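Local coordinates for protein tryptophane-5-halogenase (Microbispora sp. ATCC PTA-5024, PDB 5UAO) that probably uses reduced flavin to chlorinate a tryptophan of a lanthipeptide at its 5-position during biosynthesis of the antibiotic NAI-107, at residues Thr31-Tyr42 and Trp54-Ser62; Tyr228-Leu239 and Asn340-Phe350. All blocks are in the same frame, centred on the assembly; numbering follows the deposited sequence.

Contact 1: Thr31-Tyr42 and Trp54-Ser62; sequences TVGVIGGGTAGY and WLDVALVES. With FAD (flavin-adenine dinucleotide), chain E.
Y42 and L59 meet at about a right angle: methyl CD1 of L59 sits almost exactly over the middle of the phenol ring, 3.6 Å from its centroid and 7° off the normal, a CH-pi contact. L59 CG lies anti to the backbone N (chi1 -169°), and this carries its branched end toward the glycine turn, where CD1 also packs on the backbone of G36 and G41. At the rim of the same ring, Y42 OH donates to E61 OE2 over 2.8 Å, reaching the syn side of the carboxylate but 34° out of its plane. A leucine supplies the methyl and a tyrosine both the flat face and the hydroxyl. H196 shares OE2, while a water joins E61 OE1 to G37 O. Behind these side chains the parallel strands 31-35 and 56-61 are laced by alternating backbone bonds, V32 N to D56 O (2.9 Å) through G36 N to V60 O. I35 and V60 lie side by side, I35 CD1 being 3.8 Å from V60 CG2. The glycines make room: a side chain on G37 would strike E61 OE1, and one on G38 the FAD phosphate. G37 N then reaches the ribose oxygen O3B of FAD at 2.9 Å, and A40 N the phosphate oxygen O2P at 3.1 Å. Strand 31-35, the glycine-rich turn with G36, G38 and G41 fitting GxGxxG, helix 39-51 and strand 56-61 form the beta-alpha-beta dinucleotide-binding unit of a Rossmann-type fold.

Contact 2: Tyr228-Leu239 and Asn340-Phe350; sequences YVDCTGFRSLLL and NVMAVGNSYAF. With FAD (flavin-adenine dinucleotide), chain E.
The carbonyl oxygen of D230 is gripped from opposite faces of its plane, by V344 N at 2.9 Å and by S347 OG at 2.7 Å; the hydroxyl stands 45° out of that plane. S347 OG takes the position between its backbone N and carbonyl carbon (chi1 55°), which turns it back to the strand end, and S347 O in turn accepts from S236 OG. The D230 carboxylate has partners on both oxygens: OD1 receives T232 OG1 on its syn lone pair and T232 N in an Asx turn, while OD2 offers its anti lone pair to L239 N at 2.9 Å. With an alanine in its place, the T232 and L239 amides and the T232 hydroxyl would probably lose their acceptor, and the turn into helix 237-242 would be free to shift. Toward the flavin, the N346 amide stacks over one face of F234, planes 24° apart, with ND2 3.6 Å from F234 CE2. F234 meanwhile points its edge at the face of F350 in an offset edge-to-face pair, centroids 5.2 Å apart. An asparagine suits this place at N346 because its flat amide can lie against F234 while making weak bonds with FAD O4'; its backbone N donates to FAD O1P at 3.0 Å. Two waters tie both segments to the pyrophosphate, one bridging G233 N and V344 O to O1P. V229 CG1 meets V344 CG2 at 3.7 Å, and L239 packs on A343. Parallel strands 227-230 and 341-343 thus lie between helix 358-372, which touches V229, M342 and V344, and helix 237-242, whose L238 and L239 cover V341 and A343; strand 31-35 adjoins V229.

From the N terminus, contact 1 comes first and closes a short loop: strand 31-35 runs into helix 39-51, and the chain returns at once in strand 56-61. Contact 2 opens only afterwards, and its loop is far longer, about a hundred residues leaving strand 227-230 and coming back at 341-343. The two loops therefore follow in series, neither nesting nor crossing. In space they join, because strands 31-35 and 227-230 are neighbours in one sheet, with G33 and I35 probably hydrogen-bonded to V229. The order 56-61, 31-35, 227-230, 341-343 thus runs parallel, and FAD spans the turns that follow these strands.

Contact 1: Thr31-Tyr42 and Trp54-Ser62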
loop_
_atom_site.group_PDB
_atom_site.type_symbol
_atom_site.label_atom_id
_atom_site.label_comp_id
_atom_site.label_asym_id
_atom_site.label_seq_id
_atom_site.Cartn_x
_atom_site.Cartn_y
_atom_site.Cartn_z
ATOM N N THR A 31 -25.822 -5.882 21.835
ATOM C CA THR A 31 -25.531 -7.300 22.067
ATOM C C THR A 31 -24.832 -7.839 20.816
ATOM O O THR A 31 -25.254 -7.535 19.743
ATOM C CB THR A 31 -26.837 -8.112 22.289
ATOM O OG1 THR A 31 -27.632 -8.169 21.088
ATOM C CG2 THR A 31 -27.690 -7.413 23.379
ATOM N N VAL A 32 -23.827 -8.703 20.993
ATOM C CA VAL A 32 -23.173 -9.389 19.878
ATOM C C VAL A 32 -23.151 -10.869 20.213
ATOM O O VAL A 32 -22.828 -11.265 21.338
ATOM C CB VAL A 32 -21.734 -8.893 19.648
ATOM C CG1 VAL A 32 -21.064 -9.706 18.579
ATOM C CG2 VAL A 32 -21.694 -7.401 19.311
ATOM N N GLY A 33 -23.582 -11.644 19.248
ATOM C CA GLY A 33 -23.542 -13.128 19.273
ATOM C C GLY A 33 -22.390 -13.638 18.381
ATOM O O GLY A 33 -22.415 -13.493 17.169
ATOM N N VAL A 34 -21.377 -14.190 19.012
ATOM C CA VAL A 34 -20.287 -14.863 18.336
ATOM C C VAL A 34 -20.610 -16.365 18.191
ATOM O O VAL A 34 -20.745 -17.135 19.185
ATOM C CB VAL A 34 -18.994 -14.654 19.111
ATOM C CG1 VAL A 34 -17.861 -15.505 18.486
ATOM C CG2 VAL A 34 -18.709 -13.157 19.194
ATOM N N ILE A 35 -20.817 -16.783 16.952
ATOM C CA ILE A 35 -21.347 -18.105 16.719
ATOM C C ILE A 35 -20.241 -19.066 16.382
ATOM O O ILE A 35 -19.738 -19.077 15.243
ATOM C CB ILE A 35 -22.360 -18.088 15.574
ATOM C CG1 ILE A 35 -23.354 -16.953 15.823
ATOM C CG2 ILE A 35 -23.082 -19.470 15.506
ATOM C CD1 ILE A 35 -23.971 -16.919 17.238
ATOM N N GLY A 36 -19.829 -19.841 17.381
ATOM C CA GLY A 36 -18.665 -20.706 17.249
ATOM C C GLY A 36 -17.577 -20.507 18.296
ATOM O O GLY A 36 -17.302 -19.395 18.706
ATOM N N GLY A 37 -16.999 -21.612 18.758
ATOM C CA GLY A 37 -16.036 -21.617 19.880
ATOM C C GLY A 37 -14.665 -22.228 19.612
ATOM O O GLY A 37 -14.069 -22.839 20.473
ATOM N N GLY A 38 -14.153 -22.099 18.420
ATOM C CA GLY A 38 -12.750 -22.469 18.242
ATOM C C GLY A 38 -11.911 -21.232 18.536
ATOM O O GLY A 38 -12.370 -20.291 19.195
ATOM N N THR A 39 -10.699 -21.187 18.033
ATOM C CA THR A 39 -9.870 -20.031 18.320
ATOM C C THR A 39 -10.458 -18.778 17.669
ATOM O O THR A 39 -10.363 -17.698 18.223
ATOM C CB THR A 39 -8.410 -20.231 17.851
ATOM O OG1 THR A 39 -8.419 -20.490 16.454
ATOM C CG2 THR A 39 -7.737 -21.404 18.533
ATOM N N ALA A 40 -11.120 -18.891 16.504
ATOM C CA ALA A 40 -11.692 -17.701 15.902
ATOM C C ALA A 40 -12.743 -17.080 16.825
ATOM O O ALA A 40 -12.786 -15.858 17.039
ATOM C CB ALA A 40 -12.295 -18.037 14.512
ATOM N N GLY A 41 -13.609 -17.908 17.380
ATOM C CA GLY A 41 -14.723 -17.411 18.155
ATOM C C GLY A 41 -14.223 -16.786 19.474
ATOM O O GLY A 41 -14.635 -15.676 19.837
ATOM N N TYR A 42 -13.287 -17.460 20.131
ATOM C CA TYR A 42 -12.801 -16.957 21.439
ATOM C C TYR A 42 -11.982 -15.684 21.286
ATOM O O TYR A 42 -12.183 -14.733 22.069
ATOM C CB TYR A 42 -12.110 -18.045 22.284
ATOM C CG TYR A 42 -13.183 -18.928 23.003
ATOM C CD1 TYR A 42 -13.835 -18.464 24.121
ATOM C CD2 TYR A 42 -13.589 -20.148 22.497
ATOM C CE1 TYR A 42 -14.841 -19.192 24.716
ATOM C CE2 TYR A 42 -14.571 -20.898 23.111
ATOM C CZ TYR A 42 -15.194 -20.393 24.241
ATOM O OH TYR A 42 -16.161 -21.101 24.900
ATOM N N TRP A 54 -18.705 -2.262 27.223
ATOM C CA TRP A 54 -20.146 -2.066 27.375
ATOM C C TRP A 54 -21.024 -3.074 26.586
ATOM O O TRP A 54 -22.207 -3.182 26.870
ATOM C CB TRP A 54 -20.556 -0.640 26.956
ATOM C CG TRP A 54 -20.159 -0.286 25.615
ATOM C CD1 TRP A 54 -20.894 -0.433 24.472
ATOM C CD2 TRP A 54 -18.897 0.281 25.228
ATOM N NE1 TRP A 54 -20.135 -0.008 23.384
ATOM C CE2 TRP A 54 -18.924 0.457 23.837
ATOM C CE3 TRP A 54 -17.751 0.672 25.937
ATOM C CZ2 TRP A 54 -17.846 1.014 23.124
ATOM C CZ3 TRP A 54 -16.658 1.209 25.224
ATOM C CH2 TRP A 54 -16.727 1.378 23.834
ATOM N N LEU A 55 -20.470 -3.759 25.583
ATOM C CA LEU A 55 -21.279 -4.706 24.837
ATOM C C LEU A 55 -21.624 -5.924 25.651
ATOM O O LEU A 55 -20.843 -6.415 26.446
ATOM C CB LEU A 55 -20.567 -5.170 23.602
ATOM C CG LEU A 55 -20.360 -4.123 22.561
ATOM C CD1 LEU A 55 -19.630 -4.788 21.396
ATOM C CD2 LEU A 55 -21.678 -3.502 22.184
ATOM N N ASP A 56 -22.819 -6.426 25.445
ATOM C CA ASP A 56 -23.109 -7.743 25.939
ATOM C C ASP A 56 -22.679 -8.772 24.872
ATOM O O ASP A 56 -23.260 -8.829 23.804
ATOM C CB ASP A 56 -24.573 -7.861 26.283
ATOM C CG ASP A 56 -24.900 -9.236 26.787
ATOM O OD1 ASP A 56 -24.164 -9.702 27.671
ATOM O OD2 ASP A 56 -25.823 -9.882 26.265
ATOM N N VAL A 57 -21.664 -9.578 25.165
ATOM C CA VAL A 57 -21.088 -10.451 24.167
ATOM C C VAL A 57 -21.332 -11.884 24.602
ATOM O O VAL A 57 -20.960 -12.293 25.702
ATOM C CB VAL A 57 -19.586 -10.188 24.039
ATOM C CG1 VAL A 57 -18.935 -11.206 23.107
ATOM C CG2 VAL A 57 -19.323 -8.771 23.540
ATOM N N ALA A 58 -21.969 -12.660 23.737
ATOM C CA ALA A 58 -22.336 -14.048 24.010
ATOM C C ALA A 58 -21.600 -14.915 23.011
ATOM O O ALA A 58 -21.528 -14.539 21.839
ATOM C CB ALA A 58 -23.834 -14.214 23.823
ATOM N N LEU A 59 -21.008 -16.015 23.455
ATOM C CA LEU A 59 -20.448 -16.991 22.592
ATOM C C LEU A 59 -21.342 -18.242 22.580
ATOM O O LEU A 59 -21.544 -18.842 23.637
ATOM C CB LEU A 59 -18.992 -17.329 23.018
ATOM C CG LEU A 59 -18.226 -18.168 21.976
ATOM C CD1 LEU A 59 -16.738 -17.839 21.873
ATOM C CD2 LEU A 59 -18.389 -19.668 22.223
ATOM N N VAL A 60 -21.786 -18.656 21.369
ATOM C CA VAL A 60 -22.650 -19.809 21.117
ATOM C C VAL A 60 -21.865 -20.944 20.450
ATOM O O VAL A 60 -21.210 -20.748 19.438
ATOM C CB VAL A 60 -23.829 -19.441 20.195
ATOM C CG1 VAL A 60 -24.768 -20.640 19.909
ATOM C CG2 VAL A 60 -24.621 -18.221 20.712
ATOM N N GLU A 61 -21.871 -22.121 21.032
ATOM C CA GLU A 61 -21.176 -23.251 20.427
ATOM C C GLU A 61 -21.823 -24.597 20.756
ATOM O O GLU A 61 -22.479 -24.794 21.812
ATOM C CB GLU A 61 -19.706 -23.305 20.821
ATOM C CG GLU A 61 -19.463 -23.474 22.291
ATOM C CD GLU A 61 -18.016 -23.671 22.688
ATOM O OE1 GLU A 61 -17.240 -24.334 21.975
ATOM O OE2 GLU A 61 -17.645 -23.168 23.749
ATOM N N SER A 62 -21.636 -25.504 19.819
ATOM C CA SER A 62 -22.254 -26.801 19.851
ATOM C C SER A 62 -21.261 -27.760 20.449
ATOM O O SER A 62 -20.185 -27.968 19.893
ATOM C CB SER A 62 -22.591 -27.241 18.399
ATOM O OG SER A 62 -23.190 -28.527 18.361
HETATM P PA FAD E . -13.380 -24.324 14.032
HETATM O O1A FAD E . -12.163 -24.596 14.917
HETATM O O2A FAD E . -13.823 -25.288 12.915
HETATM O O5B FAD E . -14.641 -23.940 14.954
HETATM C C5B FAD E . -15.988 -23.907 14.527
HETATM C C4B FAD E . -16.848 -23.715 15.763
HETATM O O4B FAD E . -18.128 -23.463 15.176
HETATM C C3B FAD E . -17.015 -24.911 16.722
HETATM O O3B FAD E . -17.007 -24.499 18.180
HETATM C C2B FAD E . -18.385 -25.484 16.344
HETATM O O2B FAD E . -19.095 -26.212 17.427
HETATM C C1B FAD E . -19.105 -24.206 15.913
HETATM N N9A FAD E . -20.297 -24.507 15.084
HETATM C C8A FAD E . -20.303 -24.975 13.801
HETATM N N7A FAD E . -21.590 -25.106 13.376
HETATM C C5A FAD E . -22.389 -24.740 14.409
HETATM C C6A FAD E . -23.830 -24.716 14.627
HETATM N N6A FAD E . -24.674 -25.089 13.620
HETATM N N1A FAD E . -24.261 -24.270 15.799
HETATM C C2A FAD E . -23.439 -23.869 16.788
HETATM N N3A FAD E . -22.112 -23.897 16.654
HETATM C C4A FAD E . -21.558 -24.322 15.503
HETATM N N1 FAD E . -3.571 -21.597 11.605
HETATM C C2 FAD E . -2.417 -21.075 12.142
HETATM O O2 FAD E . -2.382 -19.868 12.548
HETATM N N3 FAD E . -1.292 -21.829 12.270
HETATM C C4 FAD E . -1.221 -23.121 11.891
HETATM O O4 FAD E . -0.116 -23.732 12.036
HETATM C C4X FAD E . -2.456 -23.741 11.304
HETATM N N5 FAD E . -2.497 -25.015 10.823
HETATM C C5X FAD E . -3.620 -25.556 10.293
HETATM C C6 FAD E . -3.589 -26.863 9.824
HETATM C C7 FAD E . -4.704 -27.442 9.244
HETATM C C7M FAD E . -4.718 -28.858 8.750
HETATM C C8 FAD E . -5.955 -26.691 9.172
HETATM C C8M FAD E . -7.171 -27.344 8.547
HETATM C C9 FAD E . -5.986 -25.385 9.630
HETATM C C9A FAD E . -4.870 -24.748 10.177
HETATM N N10 FAD E . -4.892 -23.384 10.635
HETATM C C10 FAD E . -3.671 -22.877 11.184
HETATM C "C1'" FAD E . -6.083 -22.481 10.682
HETATM C "C2'" FAD E . -6.496 -22.521 12.232
HETATM O "O2'" FAD E . -6.590 -23.920 12.470
HETATM C "C3'" FAD E . -7.847 -22.231 12.979
HETATM O "O3'" FAD E . -8.092 -22.729 14.348
HETATM C "C4'" FAD E . -8.888 -23.162 12.430
HETATM O "O4'" FAD E . -8.368 -23.915 11.292
HETATM C "C5'" FAD E . -10.144 -22.307 12.264
HETATM O "O5'" FAD E . -10.688 -21.991 13.513
HETATM P P FAD E . -12.295 -21.689 13.462
HETATM O O1P FAD E . -12.606 -20.813 12.326
HETATM O O2P FAD E . -12.543 -21.157 14.868
HETATM O O3P FAD E . -13.130 -22.982 13.128
HETATM O O HOH W 1 -14.560 -24.542 22.281
#

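Contact 2: Tyr228-Leu239 and Asn340-Phe350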
loop_
_atom_site.group_PDB
_atom_site.type_symbol
_atom_site.label_atom_id
_atom_site.label_comp_id
_atom_site.label_asym_id
_atom_site.label_seq_id
_atom_site.Cartn_x
_atom_site.Cartn_y
_atom_site.Cartn_z
ATOM N N TYR A 228 -24.089 -10.389 14.539
ATOM C CA TYR A 228 -23.585 -11.762 14.608
ATOM C C TYR A 228 -22.172 -11.878 14.007
ATOM O O TYR A 228 -21.927 -11.393 12.880
ATOM C CB TYR A 228 -24.515 -12.689 13.788
ATOM C CG TYR A 228 -25.962 -12.617 14.235
ATOM C CD1 TYR A 228 -26.778 -11.578 13.815
ATOM C CD2 TYR A 228 -26.473 -13.549 15.108
ATOM C CE1 TYR A 228 -28.056 -11.481 14.274
ATOM C CE2 TYR A 228 -27.777 -13.445 15.587
ATOM C CZ TYR A 228 -28.559 -12.453 15.173
ATOM O OH TYR A 228 -29.899 -12.375 15.655
ATOM N N VAL A 229 -21.310 -12.630 14.666
ATOM C CA VAL A 229 -20.009 -12.976 14.063
ATOM C C VAL A 229 -20.079 -14.476 13.663
ATOM O O VAL A 229 -20.433 -15.342 14.485
ATOM C CB VAL A 229 -18.825 -12.689 15.010
ATOM C CG1 VAL A 229 -17.510 -12.799 14.274
ATOM C CG2 VAL A 229 -18.865 -11.295 15.637
ATOM N N ASP A 230 -19.837 -14.776 12.379
ATOM C CA ASP A 230 -19.813 -16.138 11.941
ATOM C C ASP A 230 -18.424 -16.760 12.130
ATOM O O ASP A 230 -17.475 -16.478 11.373
ATOM C CB ASP A 230 -20.260 -16.257 10.492
ATOM C CG ASP A 230 -20.399 -17.697 10.071
ATOM O OD1 ASP A 230 -19.901 -18.607 10.770
ATOM O OD2 ASP A 230 -20.999 -17.946 8.987
ATOM N N CYS A 231 -18.296 -17.546 13.198
ATOM C CA CYS A 231 -17.102 -18.330 13.505
ATOM C C CYS A 231 -17.453 -19.827 13.427
ATOM O O CYS A 231 -16.939 -20.649 14.210
ATOM C CB CYS A 231 -16.508 -17.896 14.878
ATOM S SG CYS A 231 -16.141 -16.111 14.993
ATOM N N THR A 232 -18.259 -20.219 12.426
ATOM C CA THR A 232 -18.719 -21.598 12.397
ATOM C C THR A 232 -17.809 -22.535 11.672
ATOM O O THR A 232 -18.180 -23.692 11.502
ATOM C CB THR A 232 -20.162 -21.755 11.831
ATOM O OG1 THR A 232 -20.221 -21.279 10.496
ATOM C CG2 THR A 232 -21.134 -20.980 12.680
ATOM N N GLY A 233 -16.598 -22.093 11.316
ATOM C CA GLY A 233 -15.648 -22.915 10.590
ATOM C C GLY A 233 -16.007 -23.068 9.100
ATOM O O GLY A 233 -16.794 -22.328 8.575
ATOM N N PHE A 234 -15.532 -24.116 8.463
ATOM C CA PHE A 234 -15.739 -24.273 6.989
ATOM C C PHE A 234 -17.198 -24.273 6.544
ATOM O O PHE A 234 -17.465 -23.719 5.514
ATOM C CB PHE A 234 -15.036 -25.545 6.488
ATOM C CG PHE A 234 -13.535 -25.454 6.507
ATOM C CD1 PHE A 234 -12.892 -24.573 5.675
ATOM C CD2 PHE A 234 -12.775 -26.315 7.261
ATOM C CE1 PHE A 234 -11.512 -24.495 5.624
ATOM C CE2 PHE A 234 -11.388 -26.280 7.205
ATOM C CZ PHE A 234 -10.752 -25.354 6.403
ATOM N N ARG A 235 -18.118 -24.827 7.345
ATOM C CA ARG A 235 -19.541 -24.825 7.098
ATOM C C ARG A 235 -20.150 -23.450 6.808
ATOM O O ARG A 235 -21.174 -23.362 6.139
ATOM C CB ARG A 235 -20.282 -25.300 8.334
ATOM C CG ARG A 235 -20.477 -26.783 8.450
ATOM C CD ARG A 235 -20.778 -27.147 9.927
ATOM N NE ARG A 235 -19.596 -27.790 10.431
ATOM C CZ ARG A 235 -19.512 -29.031 10.885
ATOM N NH1 ARG A 235 -20.595 -29.805 10.983
ATOM N NH2 ARG A 235 -18.309 -29.486 11.259
ATOM N N SER A 236 -19.578 -22.426 7.437
ATOM C CA SER A 236 -19.893 -21.033 7.168
ATOM C C SER A 236 -21.414 -20.827 7.117
ATOM O O SER A 236 -21.983 -20.455 6.085
ATOM C CB SER A 236 -19.186 -20.597 5.873
ATOM O OG SER A 236 -19.432 -19.190 5.526
ATOM N N LEU A 237 -22.059 -21.098 8.254
ATOM C CA LEU A 237 -23.530 -21.215 8.340
ATOM C C LEU A 237 -24.243 -19.894 8.056
ATOM O O LEU A 237 -25.258 -19.870 7.340
ATOM C CB LEU A 237 -23.919 -21.689 9.725
ATOM C CG LEU A 237 -25.202 -22.462 9.836
ATOM C CD1 LEU A 237 -24.886 -23.835 9.260
ATOM C CD2 LEU A 237 -25.623 -22.539 11.296
ATOM N N LEU A 238 -23.731 -18.796 8.641
ATOM C CA LEU A 238 -24.337 -17.512 8.404
ATOM C C LEU A 238 -23.936 -16.891 7.102
ATOM O O LEU A 238 -24.822 -16.513 6.294
ATOM C CB LEU A 238 -24.137 -16.539 9.557
ATOM C CG LEU A 238 -24.693 -16.908 10.935
ATOM C CD1 LEU A 238 -23.862 -17.966 11.614
ATOM C CD2 LEU A 238 -24.711 -15.627 11.762
ATOM N N LEU A 239 -22.620 -16.808 6.864
ATOM C CA LEU A 239 -22.110 -16.068 5.704
ATOM C C LEU A 239 -22.478 -16.734 4.353
ATOM O O LEU A 239 -23.132 -16.121 3.417
ATOM C CB LEU A 239 -20.603 -15.975 5.775
ATOM C CG LEU A 239 -19.983 -15.081 4.701
ATOM C CD1 LEU A 239 -20.165 -13.646 5.119
ATOM C CD2 LEU A 239 -18.492 -15.442 4.521
ATOM N N ASN A 340 -25.551 -7.402 9.074
ATOM C CA ASN A 340 -25.243 -7.580 10.474
ATOM C C ASN A 340 -24.514 -8.885 10.746
ATOM O O ASN A 340 -24.587 -9.416 11.856
ATOM C CB ASN A 340 -26.549 -7.459 11.320
ATOM C CG ASN A 340 -27.561 -8.565 11.078
ATOM O OD1 ASN A 340 -27.564 -9.264 10.090
ATOM N ND2 ASN A 340 -28.463 -8.719 12.028
ATOM N N VAL A 341 -23.793 -9.373 9.729
ATOM C CA VAL A 341 -22.971 -10.559 9.872
ATOM C C VAL A 341 -21.558 -10.267 9.411
ATOM O O VAL A 341 -21.385 -9.750 8.315
ATOM C CB VAL A 341 -23.550 -11.677 8.997
ATOM C CG1 VAL A 341 -22.616 -12.861 9.000
ATOM C CG2 VAL A 341 -24.926 -12.076 9.517
ATOM N N MET A 342 -20.576 -10.552 10.251
ATOM C CA MET A 342 -19.186 -10.649 9.772
ATOM C C MET A 342 -18.636 -12.048 10.045
ATOM O O MET A 342 -18.846 -12.606 11.085
ATOM C CB MET A 342 -18.294 -9.614 10.407
ATOM C CG MET A 342 -16.842 -9.900 9.916
ATOM S SD MET A 342 -15.923 -8.443 9.807
ATOM C CE MET A 342 -14.236 -8.991 9.435
ATOM N N ALA A 343 -17.920 -12.609 9.092
ATOM C CA ALA A 343 -17.262 -13.887 9.290
ATOM C C ALA A 343 -15.765 -13.758 9.653
ATOM O O ALA A 343 -15.005 -12.928 9.089
ATOM C CB ALA A 343 -17.419 -14.750 8.054
ATOM N N VAL A 344 -15.361 -14.591 10.598
ATOM C CA VAL A 344 -13.984 -14.630 11.076
ATOM C C VAL A 344 -13.545 -16.048 11.124
ATOM O O VAL A 344 -14.254 -16.920 11.684
ATOM C CB VAL A 344 -13.821 -13.995 12.511
ATOM C CG1 VAL A 344 -12.389 -14.123 13.020
ATOM C CG2 VAL A 344 -14.297 -12.519 12.557
ATOM N N GLY A 345 -12.341 -16.288 10.599
ATOM C CA GLY A 345 -11.700 -17.609 10.598
ATOM C C GLY A 345 -12.067 -18.479 9.387
ATOM O O GLY A 345 -12.224 -17.977 8.288
ATOM N N ASN A 346 -12.214 -19.787 9.570
ATOM C CA ASN A 346 -12.410 -20.675 8.446
ATOM C C ASN A 346 -13.762 -20.476 7.750
ATOM O O ASN A 346 -13.930 -20.859 6.590
ATOM C CB ASN A 346 -12.324 -22.166 8.871
ATOM C CG ASN A 346 -10.926 -22.619 9.327
ATOM O OD1 ASN A 346 -9.925 -21.870 9.285
ATOM N ND2 ASN A 346 -10.869 -23.887 9.831
ATOM N N SER A 347 -14.735 -19.911 8.428
ATOM C CA SER A 347 -15.973 -19.518 7.776
ATOM C C SER A 347 -15.787 -18.551 6.611
ATOM O O SER A 347 -16.617 -18.568 5.693
ATOM C CB SER A 347 -16.932 -18.893 8.790
ATOM O OG SER A 347 -16.263 -17.818 9.429
ATOM N N TYR A 348 -14.718 -17.743 6.632
ATOM C CA TYR A 348 -14.433 -16.779 5.578
ATOM C C TYR A 348 -13.477 -17.329 4.562
ATOM O O TYR A 348 -13.797 -17.350 3.371
ATOM C CB TYR A 348 -13.952 -15.433 6.104
ATOM C CG TYR A 348 -13.516 -14.481 4.995
ATOM C CD1 TYR A 348 -14.424 -14.014 4.036
ATOM C CD2 TYR A 348 -12.164 -14.145 4.834
ATOM C CE1 TYR A 348 -14.013 -13.186 2.987
ATOM C CE2 TYR A 348 -11.771 -13.310 3.835
ATOM C CZ TYR A 348 -12.683 -12.818 2.904
ATOM O OH TYR A 348 -12.241 -11.988 1.880
ATOM N N ALA A 349 -12.335 -17.817 5.001
ATOM C CA ALA A 349 -11.246 -18.190 4.114
ATOM C C ALA A 349 -10.295 -19.150 4.786
ATOM O O ALA A 349 -10.234 -19.179 6.017
ATOM C CB ALA A 349 -10.446 -16.935 3.708
ATOM N N PHE A 350 -9.473 -19.842 3.990
ATOM C CA PHE A 350 -8.472 -20.808 4.540
ATOM C C PHE A 350 -7.416 -21.024 3.492
ATOM O O PHE A 350 -7.741 -21.108 2.331
ATOM C CB PHE A 350 -9.096 -22.174 4.816
ATOM C CG PHE A 350 -8.097 -23.227 5.267
ATOM C CD1 PHE A 350 -7.780 -23.343 6.598
ATOM C CD2 PHE A 350 -7.431 -24.020 4.362
ATOM C CE1 PHE A 350 -6.855 -24.269 7.021
ATOM C CE2 PHE A 350 -6.489 -24.922 4.781
ATOM C CZ PHE A 350 -6.190 -25.039 6.101
HETATM P PA FAD E . -13.380 -24.324 14.032
HETATM O O1A FAD E . -12.163 -24.596 14.917
HETATM O O2A FAD E . -13.823 -25.288 12.915
HETATM O O5B FAD E . -14.641 -23.940 14.954
HETATM C C5B FAD E . -15.988 -23.907 14.527
HETATM C C4B FAD E . -16.848 -23.715 15.763
HETATM O O4B FAD E . -18.128 -23.463 15.176
HETATM C C3B FAD E . -17.015 -24.911 16.722
HETATM O O3B FAD E . -17.007 -24.499 18.180
HETATM C C2B FAD E . -18.385 -25.484 16.344
HETATM O O2B FAD E . -19.095 -26.212 17.427
HETATM C C1B FAD E . -19.105 -24.206 15.913
HETATM N N9A FAD E . -20.297 -24.507 15.084
HETATM C C8A FAD E . -20.303 -24.975 13.801
HETATM N N7A FAD E . -21.590 -25.106 13.376
HETATM C C5A FAD E . -22.389 -24.740 14.409
HETATM C C6A FAD E . -23.830 -24.716 14.627
HETATM N N6A FAD E . -24.674 -25.089 13.620
HETATM N N1A FAD E . -24.261 -24.270 15.799
HETATM C C2A FAD E . -23.439 -23.869 16.788
HETATM N N3A FAD E . -22.112 -23.897 16.654
HETATM C C4A FAD E . -21.558 -24.322 15.503
HETATM N N1 FAD E . -3.571 -21.597 11.605
HETATM C C2 FAD E . -2.417 -21.075 12.142
HETATM O O2 FAD E . -2.382 -19.868 12.548
HETATM N N3 FAD E . -1.292 -21.829 12.270
HETATM C C4 FAD E . -1.221 -23.121 11.891
HETATM O O4 FAD E . -0.116 -23.732 12.036
HETATM C C4X FAD E . -2.456 -23.741 11.304
HETATM N N5 FAD E . -2.497 -25.015 10.823
HETATM C C5X FAD E . -3.620 -25.556 10.293
HETATM C C6 FAD E . -3.589 -26.863 9.824
HETATM C C7 FAD E . -4.704 -27.442 9.244
HETATM C C7M FAD E . -4.718 -28.858 8.750
HETATM C C8 FAD E . -5.955 -26.691 9.172
HETATM C C8M FAD E . -7.171 -27.344 8.547
HETATM C C9 FAD E . -5.986 -25.385 9.630
HETATM C C9A FAD E . -4.870 -24.748 10.177
HETATM N N10 FAD E . -4.892 -23.384 10.635
HETATM C C10 FAD E . -3.671 -22.877 11.184
HETATM C "C1'" FAD E . -6.083 -22.481 10.682
HETATM C "C2'" FAD E . -6.496 -22.521 12.232
HETATM O "O2'" FAD E . -6.590 -23.920 12.470
HETATM C "C3'" FAD E . -7.847 -22.231 12.979
HETATM O "O3'" FAD E . -8.092 -22.729 14.348
HETATM C "C4'" FAD E . -8.888 -23.162 12.430
HETATM O "O4'" FAD E . -8.368 -23.915 11.292
HETATM C "C5'" FAD E . -10.144 -22.307 12.264
HETATM O "O5'" FAD E . -10.688 -21.991 13.513
HETATM P P FAD E . -12.295 -21.689 13.462
HETATM O O1P FAD E . -12.606 -20.813 12.326
HETATM O O2P FAD E . -12.543 -21.157 14.868
HETATM O O3P FAD E . -13.130 -22.982 13.128
HETATM O O HOH W 2 -14.843 -19.612 11.426
HETATM O O HOH W 3 -13.384 -25.323 10.339
#